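Local coordinates for CELL WALL surface anchor family protein (Streptococcus pneumoniae, PDB 2X9X) that probably builds the shaft of the pneumococcal pilus as its repeating backbone subunit, a chain of Cna-B-like and related beta domains linked with cell adhesion, at residues Q377-I382 and I424-G429; P6-D11 and K252-T257. The protein carries 1 engineered substitution. One frame throughout, in Å; residues are numbered along the deposited sequence. Where two conformers were deposited one is given.

Contact 1. Residues Q377-I382 and I424-G429; sequences QGRFEI and IEYTAG
Arg379 lays its aliphatic stem over one face of the Tyr426 ring, with CD 3.9 Å from the ring centroid and only 3° off the ring normal, a CH-pi contact almost exactly over the centre. CB touches the same ring nearer its outer end, 3.5 Å from Tyr426 CE1, and the two side chains cross at about a right angle. The charged end does something else: the arginine chain turns at chi3 (-61°), carrying the guanidinium off the ring toward Thr427, so that any cation-pi attraction is long and weak. There NH2 donates to Thr427 OG1 at 2.9 Å, the acceptor lying in the guanidinium plane although the N-H points somewhat aside (143°). A salt bridge from NE to Asp375 gives the group a second hold.

The ring is approached from other directions too. Tyr426 swings CG opposite its backbone N, which sends the ring across the strand at 379-382. Its CE1 edge meets Phe380 O at 3.6 Å, and its OH lies 2.7 Å from Glu381 OE1, a weak hydrogen bond at most. The other carboxylate oxygen of Glu381 is bonded to the hydroxyl of Tyr417, so two tyrosines converge on one acid. Behind the strand, Phe380 turns the other way and stacks on Phe283.

The contact shows how one arginine can serve two chemistries: its methylene groups pack on an aromatic face while its polar end is held by a hydroxyl and a carboxylate, tying the 424-429 loop to the strand through a partly exposed surface patch.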
ATOM      1  N   GLN A 377      18.550 -16.715  16.545  1.00 23.36           N
ATOM      2  CA  GLN A 377      19.212 -16.983  15.276  1.00 20.78           C
ATOM      3  C   GLN A 377      19.987 -15.750  14.823  1.00 17.46           C
ATOM      4  O   GLN A 377      20.392 -15.649  13.662  1.00 17.73           O
ATOM      5  CB  GLN A 377      18.191 -17.395  14.221  1.00 26.92           C
ATOM      6  CG  GLN A 377      17.348 -18.594  14.644  1.00 34.92           C
ATOM      7  CD  GLN A 377      16.135 -18.806  13.762  1.00 47.94           C
ATOM      8  OE1 GLN A 377      15.021 -18.994  14.256  1.00 56.05           O
ATOM      9  NE2 GLN A 377      16.340 -18.769  12.451  1.00 48.99           N
ATOM     10  N   GLY A 378      20.184 -14.813  15.751  1.00 16.57           N
ATOM     11  CA  GLY A 378      20.953 -13.604  15.499  1.00 16.38           C
ATOM     12  C   GLY A 378      20.230 -12.561  14.663  1.00 14.46           C
ATOM     13  O   GLY A 378      20.803 -11.517  14.325  1.00 16.17           O
ATOM     14  N   ARG A 379      18.964 -12.823  14.346  1.00 15.81           N
ATOM     15  CA  ARG A 379      18.244 -12.009  13.367  1.00 14.80           C
ATOM     16  C   ARG A 379      17.668 -10.712  13.925  1.00 15.52           C
ATOM     17  O   ARG A 379      17.129 -10.671  15.033  1.00 14.10           O
ATOM     18  CB  ARG A 379      17.107 -12.813  12.726  1.00 13.83           C
ATOM     19  CG  ARG A 379      17.559 -14.067  11.995  1.00 18.02           C
ATOM     20  CD  ARG A 379      16.367 -14.851  11.473  1.00 18.06           C
ATOM     21  NE  ARG A 379      15.488 -15.289  12.555  1.00 21.10           N
ATOM     22  CZ  ARG A 379      14.568 -16.237  12.428  1.00 30.71           C
ATOM     23  NH1 ARG A 379      13.815 -16.575  13.466  1.00 36.21           N
ATOM     24  NH2 ARG A 379      14.404 -16.850  11.264  1.00 35.34           N
ATOM     25  N   PHE A 380      17.777  -9.657  13.128  1.00 14.08           N
ATOM     26  CA  PHE A 380      17.004  -8.445  13.352  1.00 12.95           C
ATOM     27  C   PHE A 380      16.834  -7.699  12.034  1.00 12.93           C
ATOM     28  O   PHE A 380      17.570  -7.943  11.077  1.00 12.24           O
ATOM     29  CB  PHE A 380      17.603  -7.562  14.462  1.00 13.32           C
ATOM     30  CG  PHE A 380      19.029  -7.147  14.229  1.00 15.00           C
ATOM     31  CD1 PHE A 380      20.069  -8.025  14.478  1.00 17.27           C
ATOM     32  CD2 PHE A 380      19.328  -5.861  13.809  1.00 12.73           C
ATOM     33  CE1 PHE A 380      21.385  -7.641  14.280  1.00 14.68           C
ATOM     34  CE2 PHE A 380      20.643  -5.466  13.607  1.00 13.25           C
ATOM     35  CZ  PHE A 380      21.674  -6.361  13.847  1.00 14.43           C
ATOM     36  N   GLU A 381      15.842  -6.817  11.963  1.00 11.70           N
ATOM     37  CA  GLU A 381      15.546  -6.160  10.697  1.00 10.96           C
ATOM     38  C   GLU A 381      14.846  -4.821  10.881  1.00 11.94           C
ATOM     39  O   GLU A 381      14.313  -4.523  11.956  1.00 12.86           O
ATOM     40  CB  GLU A 381      14.700  -7.076   9.800  1.00 12.49           C
ATOM     41  CG  GLU A 381      13.295  -7.341  10.329  1.00 14.93           C
ATOM     42  CD  GLU A 381      12.481  -8.215   9.392  1.00 20.50           C
ATOM     43  OE1 GLU A 381      12.757  -9.431   9.310  1.00 19.44           O
ATOM     44  OE2 GLU A 381      11.559  -7.686   8.739  1.00 19.21           O
ATOM     45  N   ILE A 382      14.851  -4.024   9.818  1.00 12.04           N
ATOM     46  CA  ILE A 382      14.173  -2.731   9.799  1.00 12.06           C
ATOM     47  C   ILE A 382      13.381  -2.591   8.498  1.00 11.24           C
ATOM     48  O   ILE A 382      13.867  -2.953   7.417  1.00 11.70           O
ATOM     49  CB  ILE A 382      15.178  -1.557   9.961  1.00 11.45           C
ATOM     50  CG1 ILE A 382      14.443  -0.210  10.048  1.00 12.54           C
ATOM     51  CG2 ILE A 382      16.207  -1.548   8.828  1.00 14.70           C
ATOM     52  CD1 ILE A 382      13.667  -0.016  11.336  1.00 14.64           C
ATOM     53  N   ILE A 424      25.228 -12.912   4.587  1.00 17.19           N
ATOM     54  CA  ILE A 424      24.880 -14.147   5.278  1.00 17.98           C
ATOM     55  C   ILE A 424      23.399 -14.451   5.090  1.00 17.84           C
ATOM     56  O   ILE A 424      22.618 -13.552   4.792  1.00 17.51           O
ATOM     57  CB  ILE A 424      25.187 -14.028   6.793  1.00 18.36           C
ATOM     58  CG1 ILE A 424      24.996 -15.371   7.501  1.00 22.39           C
ATOM     59  CG2 ILE A 424      24.334 -12.926   7.443  1.00 17.03           C
ATOM     60  CD1 ILE A 424      25.517 -15.379   8.919  1.00 24.88           C
ATOM     61  N   GLU A 425      23.022 -15.718   5.252  1.00 18.38           N
ATOM     62  CA  GLU A 425      21.614 -16.117   5.246  1.00 17.73           C
ATOM     63  C   GLU A 425      20.891 -15.551   6.467  1.00 18.26           C
ATOM     64  O   GLU A 425      21.317 -15.778   7.596  1.00 19.22           O
ATOM     65  CB  GLU A 425      21.490 -17.645   5.272  1.00 22.06           C
ATOM     66  CG  GLU A 425      21.905 -18.346   3.991  1.00 24.72           C
ATOM     67  CD  GLU A 425      22.104 -19.843   4.185  1.00 30.56           C
ATOM     68  OE1 GLU A 425      22.494 -20.254   5.299  1.00 30.99           O
ATOM     69  OE2 GLU A 425      21.876 -20.606   3.222  1.00 33.02           O
ATOM     70  N   TYR A 426      19.803 -14.815   6.248  1.00 16.90           N
ATOM     71  CA  TYR A 426      18.982 -14.357   7.367  1.00 16.61           C
ATOM     72  C   TYR A 426      18.582 -15.559   8.214  1.00 19.15           C
ATOM     73  O   TYR A 426      18.757 -15.569   9.434  1.00 18.13           O
ATOM     74  CB  TYR A 426      17.726 -13.664   6.847  1.00 15.58           C
ATOM     75  CG  TYR A 426      16.983 -12.824   7.859  1.00 14.14           C
ATOM     76  CD1 TYR A 426      17.656 -11.939   8.697  1.00 16.19           C
ATOM     77  CD2 TYR A 426      15.594 -12.879   7.945  1.00 15.41           C
ATOM     78  CE1 TYR A 426      16.963 -11.142   9.603  1.00 16.62           C
ATOM     79  CE2 TYR A 426      14.900 -12.092   8.844  1.00 15.18           C
ATOM     80  CZ  TYR A 426      15.588 -11.226   9.672  1.00 14.31           C
ATOM     81  OH  TYR A 426      14.892 -10.435  10.563  1.00 16.46           O
ATOM     82  N   THR A 427      18.041 -16.577   7.555  1.00 20.10           N
ATOM     83  CA  THR A 427      17.692 -17.818   8.229  1.00 23.99           C
ATOM     84  C   THR A 427      18.572 -18.933   7.682  1.00 23.98           C
ATOM     85  O   THR A 427      18.576 -19.202   6.481  1.00 25.25           O
ATOM     86  CB  THR A 427      16.203 -18.163   8.051  1.00 26.01           C
ATOM     87  OG1 THR A 427      15.403 -17.078   8.543  1.00 26.27           O
ATOM     88  CG2 THR A 427      15.847 -19.426   8.816  1.00 28.62           C
ATOM     89  N   ALA A 428      19.335 -19.560   8.570  1.00 26.37           N
ATOM     90  CA  ALA A 428      20.299 -20.582   8.177  1.00 31.20           C
ATOM     91  C   ALA A 428      19.663 -21.673   7.325  1.00 29.26           C
ATOM     92  O   ALA A 428      18.631 -22.243   7.694  1.00 31.09           O
ATOM     93  CB  ALA A 428      20.960 -21.183   9.410  1.00 33.47           C
ATOM     94  N   GLY A 429      20.287 -21.961   6.186  1.00 33.41           N
ATOM     95  CA  GLY A 429      19.830 -23.021   5.305  1.00 33.53           C
ATOM     96  C   GLY A 429      18.896 -22.557   4.205  1.00 34.25           C
ATOM     97  O   GLY A 429      18.463 -23.355   3.374  1.00 39.42           O
TER

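Contact 2. Residues P6-D11 and K252-T257; sequences PKIDKD and KPLDPT. With NA (sodium ion), chain C.
Asp9 OD1 is gripped by two groups: a water that donates to it at 2.8 Å and the ammonium of Lys25. The same water accepts from the backbone N of Thr257 at 3.0 Å, and so bridges strand and loop where no direct hydrogen bond joins them. Lys25 reinforces the bridge, since its NZ also bonds the carbonyls of Lys10 and Thr257, so one ammonium gathers oxygens from both segments.

The remainder is apolar packing. Ile8 wedges its CG2 methyl between two loop residues, 3.6 Å from Leu254 CB and 3.7 Å from Pro256 CD. CG1 stands opposite the backbone N (chi1 -164°), which leaves CG2 as the branch that faces the loop. Leu254 reaches back along the strand with CD1, which lies 3.7 Å from Pro6 CG and close to the proline carbonyl. Farther on, Pro256 CB comes within 3.8 Å of Lys10 N, a buried amide with no partner in the model.

Two special bonds flank this packing. Lys10 NZ is joined covalently to Asn135, the intramolecular isopeptide bond characteristic of Gram-positive pilins, and is hydrogen-bonded to Asp58. Asp255 points away from the strand and binds the sodium ion through OD1 at 2.8 Å; Asp136, Val137 and Glu258 complete the site.

Within the fold, strand 7-12 is outermost, within this chain, in a five-stranded antiparallel sheet, paired with strand 36-45. The loop runs beside it in much the same direction, 29° apart, while the backbone of Leu254 bonds to Phe139, so the loop lies between strand 7-12, which it meets by packing and a water, and strand 133-142, to which it is hydrogen-bonded.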
ATOM      1  N   PRO A   6     -13.772  12.510 -23.385  1.00 23.27           N
ATOM      2  CA  PRO A   6     -13.000  13.121 -22.301  1.00 20.81           C
ATOM      3  C   PRO A   6     -11.661  12.410 -22.137  1.00 20.06           C
ATOM      4  O   PRO A   6     -11.488  11.290 -22.629  1.00 21.26           O
ATOM      5  CB  PRO A   6     -13.877  12.893 -21.069  1.00 23.57           C
ATOM      6  CG  PRO A   6     -14.728  11.717 -21.406  1.00 24.16           C
ATOM      7  CD  PRO A   6     -14.914  11.719 -22.895  1.00 22.28           C
ATOM      8  N   LYS A   7     -10.729  13.060 -21.451  1.00 19.08           N
ATOM      9  CA  LYS A   7      -9.408  12.496 -21.206  1.00 18.60           C
ATOM     10  C   LYS A   7      -9.096  12.578 -19.722  1.00 17.10           C
ATOM     11  O   LYS A   7      -9.564  13.481 -19.031  1.00 18.55           O
ATOM     12  CB  LYS A   7      -8.342  13.268 -21.987  1.00 22.72           C
ATOM     13  CG  LYS A   7      -8.493  13.208 -23.492  1.00 28.85           C
ATOM     14  CD  LYS A   7      -7.509  14.146 -24.174  1.00 37.89           C
ATOM     15  CE  LYS A   7      -6.072  13.726 -23.916  1.00 49.91           C
ATOM     16  NZ  LYS A   7      -5.736  12.438 -24.591  1.00 55.64           N
ATOM     17  N   ILE A   8      -8.295  11.643 -19.226  1.00 14.93           N
ATOM     18  CA  ILE A   8      -8.001  11.607 -17.801  1.00 14.70           C
ATOM     19  C   ILE A   8      -6.564  11.184 -17.520  1.00 13.60           C
ATOM     20  O   ILE A   8      -5.953  10.454 -18.301  1.00 17.74           O
ATOM     21  CB  ILE A   8      -8.969  10.652 -17.056  1.00 15.60           C
ATOM     22  CG1 ILE A   8      -8.941  10.904 -15.545  1.00 15.71           C
ATOM     23  CG2 ILE A   8      -8.626   9.196 -17.365  1.00 17.78           C
ATOM     24  CD1 ILE A   8     -10.113  10.272 -14.797  1.00 16.38           C
ATOM     25  N   ASP A   9      -6.027  11.671 -16.408  1.00 14.09           N
ATOM     26  CA  ASP A   9      -4.792  11.139 -15.857  1.00 15.75           C
ATOM     27  C   ASP A   9      -4.838  11.233 -14.339  1.00 15.68           C
ATOM     28  O   ASP A   9      -5.499  12.110 -13.776  1.00 15.06           O
ATOM     29  CB  ASP A   9      -3.566  11.883 -16.399  1.00 16.68           C
ATOM     30  CG  ASP A   9      -2.256  11.200 -16.032  1.00 18.43           C
ATOM     31  OD1 ASP A   9      -2.243   9.954 -15.920  1.00 19.29           O
ATOM     32  OD2 ASP A   9      -1.237  11.905 -15.861  1.00 19.56           O
ATOM     33  N   LYS A  10      -4.167  10.302 -13.678  1.00 12.29           N
ATOM     34  CA  LYS A  10      -3.944  10.405 -12.243  1.00 11.97           C
ATOM     35  C   LYS A  10      -2.461  10.256 -11.974  1.00 14.33           C
ATOM     36  O   LYS A  10      -1.798   9.421 -12.582  1.00 15.15           O
ATOM     37  CB  LYS A  10      -4.700   9.329 -11.465  1.00 12.38           C
ATOM     38  CG  LYS A  10      -4.350   9.373  -9.997  1.00 13.50           C
ATOM     39  CD  LYS A  10      -5.015   8.294  -9.177  1.00 16.91           C
ATOM     40  CE  LYS A  10      -4.636   8.495  -7.723  1.00 18.26           C
ATOM     41  NZ  LYS A  10      -5.452   7.679  -6.806  1.00 21.18           N
ATOM     42  N   ASP A  11      -1.937  11.066 -11.064  1.00 13.65           N
ATOM     43  CA  ASP A  11      -0.532  10.967 -10.705  1.00 14.71           C
ATOM     44  C   ASP A  11      -0.343  11.668  -9.375  1.00 15.65           C
ATOM     45  O   ASP A  11      -1.311  12.138  -8.762  1.00 15.23           O
ATOM     46  CB  ASP A  11       0.343  11.610 -11.788  1.00 16.52           C
ATOM     47  CG  ASP A  11       1.719  10.961 -11.904  1.00 21.80           C
ATOM     48  OD1 ASP A  11       2.245  10.450 -10.892  1.00 17.97           O
ATOM     49  OD2 ASP A  11       2.280  10.971 -13.017  1.00 29.20           O
ATOM     50  N   LYS A 252     -17.633   3.527 -22.625  1.00 17.08           N
ATOM     51  CA  LYS A 252     -16.736   2.873 -21.684  1.00 17.71           C
ATOM     52  C   LYS A 252     -16.149   3.917 -20.741  1.00 14.04           C
ATOM     53  O   LYS A 252     -15.954   5.073 -21.127  1.00 17.14           O
ATOM     54  CB  LYS A 252     -15.630   2.110 -22.418  1.00 27.45           C
ATOM     55  CG  LYS A 252     -14.706   2.979 -23.253  1.00 32.00           C
ATOM     56  CD  LYS A 252     -13.708   2.126 -24.030  1.00 42.99           C
ATOM     57  CE  LYS A 252     -12.719   2.990 -24.801  1.00 53.48           C
ATOM     58  NZ  LYS A 252     -11.774   2.177 -25.616  1.00 57.78           N
ATOM     59  N   PRO A 253     -15.878   3.521 -19.492  1.00 16.00           N
ATOM     60  CA  PRO A 253     -15.344   4.475 -18.515  1.00 15.86           C
ATOM     61  C   PRO A 253     -13.898   4.844 -18.833  1.00 17.50           C
ATOM     62  O   PRO A 253     -13.252   4.179 -19.648  1.00 17.65           O
ATOM     63  CB  PRO A 253     -15.406   3.684 -17.205  1.00 16.90           C
ATOM     64  CG  PRO A 253     -15.259   2.266 -17.648  1.00 16.95           C
ATOM     65  CD  PRO A 253     -16.113   2.200 -18.885  1.00 16.08           C
ATOM     66  N   LEU A 254     -13.401   5.902 -18.203  1.00 16.73           N
ATOM     67  CA  LEU A 254     -11.993   6.257 -18.326  1.00 16.40           C
ATOM     68  C   LEU A 254     -11.229   5.636 -17.168  1.00 16.47           C
ATOM     69  O   LEU A 254     -11.673   5.691 -16.023  1.00 17.18           O
ATOM     70  CB  LEU A 254     -11.799   7.776 -18.341  1.00 18.93           C
ATOM     71  CG  LEU A 254     -12.518   8.561 -19.439  1.00 22.77           C
ATOM     72  CD1 LEU A 254     -12.017  10.007 -19.477  1.00 24.86           C
ATOM     73  CD2 LEU A 254     -12.338   7.895 -20.798  1.00 23.43           C
ATOM     74  N   ASP A 255     -10.081   5.046 -17.481  1.00 19.37           N
ATOM     75  CA  ASP A 255      -9.323   4.258 -16.522  1.00 19.00           C
ATOM     76  C   ASP A 255      -7.840   4.554 -16.725  1.00 23.42           C
ATOM     77  O   ASP A 255      -7.180   3.896 -17.528  1.00 26.74           O
ATOM     78  CB  ASP A 255      -9.626   2.774 -16.759  1.00 23.54           C
ATOM     79  CG  ASP A 255      -8.882   1.855 -15.815  1.00 34.12           C
ATOM     80  OD1 ASP A 255      -7.770   2.211 -15.381  1.00 31.25           O
ATOM     81  OD2 ASP A 255      -9.407   0.761 -15.517  1.00 40.92           O
ATOM     82  N   PRO A 256      -7.317   5.562 -16.009  1.00 21.12           N
ATOM     83  CA  PRO A 256      -5.935   6.028 -16.177  1.00 24.05           C
ATOM     84  C   PRO A 256      -4.948   5.040 -15.581  1.00 21.62           C
ATOM     85  O   PRO A 256      -5.366   4.139 -14.857  1.00 21.83           O
ATOM     86  CB  PRO A 256      -5.913   7.309 -15.338  1.00 23.46           C
ATOM     87  CG  PRO A 256      -6.909   7.033 -14.263  1.00 22.49           C
ATOM     88  CD  PRO A 256      -8.033   6.368 -15.005  1.00 21.99           C
ATOM     89  N   THR A 257      -3.663   5.201 -15.883  1.00 22.01           N
ATOM     90  CA  THR A 257      -2.629   4.380 -15.261  0.85 22.60           C
ATOM     91  C   THR A 257      -2.139   5.060 -13.984  1.00 24.04           C
ATOM     92  O   THR A 257      -1.549   6.142 -14.028  1.00 27.84           O
ATOM     93  CB  THR A 257      -1.441   4.129 -16.211  0.85 27.75           C
ATOM     94  OG1 THR A 257      -1.914   3.534 -17.427  0.85 34.11           O
ATOM     95  CG2 THR A 257      -0.425   3.197 -15.561  0.85 26.59           C
TER
HETATM   96 NA    NA C1625      -8.115   2.853 -12.728  1.00 20.07          NA
HETATM   97  O   HOH W   1      -2.853   7.661 -17.424  1.00 28.22           O

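Contact 2 and contact 1 lie on opposite sides of the chain's centre, their centres 44 Å apart and their nearest atoms about 25 Å apart. They come in series along the sequence, both segments of contact 2 preceding those of contact 1. What connects them is strand 260-271: the loop at 252-257 leads into it, and it pairs antiparallel with both strand 133-142, near contact 2, and strand 379-385, which carries one segment of contact 1. Each contact packs a loop against the side chains of a strand in a different part of the elongated chain, with strand 260-271, interrupted by a bulge or short loop, joining the two regions in one sheet, an arrangement consistent with a rod-like pilus building block.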